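Local atomic coordinates of 4-oxalmesaconate hydratase (Pseudomonas putida, PDB entry 5CGZ), a protein that hydrates the enol form of oxalomesaconate to 4-carboxy-4-hydroxy-2-oxoadipate, the third step of gallate degradation, and binds one zinc ion per subunit. Residues R97-Y102 with R134-A139. Residues are numbered along the deposited sequence; the frame is centred on the assembly and turned at random.
Sequences RLADVY and RIIAQA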
loop_
_atom_site.group_PDB
_atom_site.type_symbol
_atom_site.label_atom_id
_atom_site.label_comp_id
_atom_site.label_asym_id
_atom_site.label_seq_id
_atom_site.Cartn_x
_atom_site.Cartn_y
_atom_site.Cartn_z
ATOM N N ARG A 97 33.113 7.750 -1.332
ATOM C CA ARG A 97 33.443 8.612 -0.192
ATOM C C ARG A 97 32.677 8.142 1.045
ATOM O O ARG A 97 33.239 7.966 2.123
ATOM C CB ARG A 97 33.097 10.086 -0.482
ATOM C CG ARG A 97 34.203 10.938 -1.130
ATOM C CD ARG A 97 34.434 12.269 -0.363
ATOM N NE ARG A 97 33.623 13.387 -0.848
ATOM C CZ ARG A 97 33.566 14.597 -0.279
ATOM N NH1 ARG A 97 32.797 15.528 -0.817
ATOM N NH2 ARG A 97 34.263 14.883 0.822
ATOM N N LEU A 98 31.370 7.948 0.876
ATOM C CA LEU A 98 30.525 7.538 1.993
ATOM C C LEU A 98 30.818 6.096 2.422
ATOM O O LEU A 98 30.825 5.790 3.614
ATOM C CB LEU A 98 29.040 7.703 1.632
ATOM C CG LEU A 98 28.052 7.592 2.798
ATOM C CD1 LEU A 98 28.486 8.491 3.966
ATOM C CD2 LEU A 98 26.638 7.968 2.338
ATOM N N ALA A 99 31.061 5.206 1.462
ATOM C CA ALA A 99 31.438 3.834 1.802
ATOM C C ALA A 99 32.715 3.811 2.641
ATOM O O ALA A 99 32.856 2.981 3.544
ATOM C CB ALA A 99 31.615 2.986 0.546
ATOM N N ASP A 100 33.643 4.720 2.346
ATOM C CA ASP A 100 34.873 4.811 3.133
ATOM C C ASP A 100 34.587 5.283 4.562
ATOM O O ASP A 100 35.238 4.835 5.504
ATOM C CB ASP A 100 35.883 5.745 2.456
ATOM C CG ASP A 100 36.402 5.188 1.128
ATOM O OD1 ASP A 100 36.260 3.966 0.877
ATOM O OD2 ASP A 100 36.956 5.978 0.335
ATOM N N VAL A 101 33.621 6.183 4.732
ATOM C CA VAL A 101 33.219 6.575 6.081
ATOM C C VAL A 101 32.712 5.350 6.839
ATOM O O VAL A 101 33.075 5.138 7.998
ATOM C CB VAL A 101 32.144 7.679 6.065
ATOM C CG1 VAL A 101 31.628 7.957 7.480
ATOM C CG2 VAL A 101 32.722 8.952 5.441
ATOM N N TYR A 102 31.883 4.537 6.181
ATOM C CA TYR A 102 31.380 3.303 6.787
ATOM C C TYR A 102 32.520 2.386 7.210
ATOM O O TYR A 102 32.512 1.839 8.315
ATOM C CB TYR A 102 30.474 2.540 5.817
ATOM C CG TYR A 102 28.993 2.885 5.862
ATOM C CD1 TYR A 102 28.131 2.231 6.740
ATOM C CD2 TYR A 102 28.447 3.822 4.984
ATOM C CE1 TYR A 102 26.760 2.523 6.763
ATOM C CE2 TYR A 102 27.075 4.119 4.995
ATOM C CZ TYR A 102 26.243 3.466 5.889
ATOM O OH TYR A 102 24.896 3.755 5.906
ATOM N N ARG A 134 26.396 1.746 2.411
ATOM C CA ARG A 134 26.436 0.674 3.395
ATOM C C ARG A 134 26.658 -0.688 2.735
ATOM O O ARG A 134 27.468 -1.502 3.202
ATOM C CB ARG A 134 25.132 0.671 4.200
ATOM C CG ARG A 134 24.978 -0.430 5.237
ATOM C CD ARG A 134 23.640 -0.200 5.953
ATOM N NE ARG A 134 23.189 -1.331 6.761
ATOM C CZ ARG A 134 22.641 -2.445 6.274
ATOM N NH1 ARG A 134 22.488 -2.612 4.962
ATOM N NH2 ARG A 134 22.255 -3.398 7.110
ATOM N N ILE A 135 25.930 -0.942 1.650
ATOM C CA ILE A 135 26.052 -2.211 0.945
ATOM C C ILE A 135 27.418 -2.333 0.245
ATOM O O ILE A 135 28.036 -3.399 0.277
ATOM C CB ILE A 135 24.909 -2.389 -0.077
ATOM C CG1 ILE A 135 23.558 -2.502 0.655
ATOM C CG2 ILE A 135 25.163 -3.611 -0.961
ATOM C CD1 ILE A 135 22.342 -2.330 -0.241
ATOM N N ILE A 136 27.888 -1.255 -0.383
ATOM C CA ILE A 136 29.226 -1.264 -0.984
ATOM C C ILE A 136 30.265 -1.648 0.072
ATOM O O ILE A 136 31.149 -2.471 -0.182
ATOM C CB ILE A 136 29.614 0.105 -1.592
ATOM C CG1 ILE A 136 28.601 0.538 -2.662
ATOM C CG2 ILE A 136 31.055 0.062 -2.163
ATOM C CD1 ILE A 136 28.375 -0.491 -3.746
ATOM N N ALA A 137 30.123 -1.072 1.265
ATOM C CA ALA A 137 31.065 -1.316 2.360
ATOM C C ALA A 137 30.997 -2.755 2.892
ATOM O O ALA A 137 31.914 -3.219 3.583
ATOM C CB ALA A 137 30.820 -0.323 3.487
ATOM N N GLN A 138 29.914 -3.458 2.566
ATOM C CA GLN A 138 29.799 -4.878 2.895
ATOM C C GLN A 138 30.584 -5.788 1.938
ATOM O O GLN A 138 30.845 -6.948 2.253
ATOM C CB GLN A 138 28.329 -5.312 2.873
ATOM C CG GLN A 138 27.435 -4.707 3.950
ATOM C CD GLN A 138 25.979 -5.124 3.756
ATOM O OE1 GLN A 138 25.543 -5.341 2.621
ATOM N NE2 GLN A 138 25.225 -5.242 4.856
ATOM N N ALA A 139 30.931 -5.274 0.761
ATOM C CA ALA A 139 31.449 -6.130 -0.312
ATOM C C ALA A 139 32.936 -6.438 -0.148
ATOM O O ALA A 139 33.764 -5.531 -0.087
ATOM C CB ALA A 139 31.201 -5.484 -1.668
#
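Tyr102 lays one face of its ring against the backbone of Arg134. The CA of Arg134 sits 3.7 Å from the centroid of the Tyr102 ring and only 9° off its normal, a CH-pi contact made by the helix itself. Toward the hydroxyl end of the ring the arginine chain takes over: Arg134 CB lies 3.4 Å from Tyr102 CZ, with CG following alongside Tyr102 CE1. With CG anti to the backbone N (chi1 177°), Arg134 runs extended past the hydroxyl, carrying its guanidinium beyond the ring, where NE hydrogen-bonds to the carbonyl oxygen of Pro152. At the root of the tyrosine, the methyl of Ala137 rests 3.7 Å from Tyr102 CB. Helices 92-105 and 122-138 cross in the Rossmann-like fold of the MshB deacetylase family. The contact lies near the C-terminal end of helix 122-138, whose other end carries the zinc ligand His123. Val101 and Tyr102 reach Leu5 of strand 3-8, tying this layer to the parallel part of the sheet. The axes of segments 97-102 and 134-138 approach to 8.2 Å at a crossing angle of -64°. Ala99 and Ala137 face each other there with CA atoms 5.2 Å apart, consistent with small residues allowing this approach. One turn before Tyr102, the CB of Ala99 also meets CG2 of Ile136 at 4.0 Å. No hydrogen bond links the two segments, and Ile136 packs in addition on Tyr86 of a neighbouring subunit.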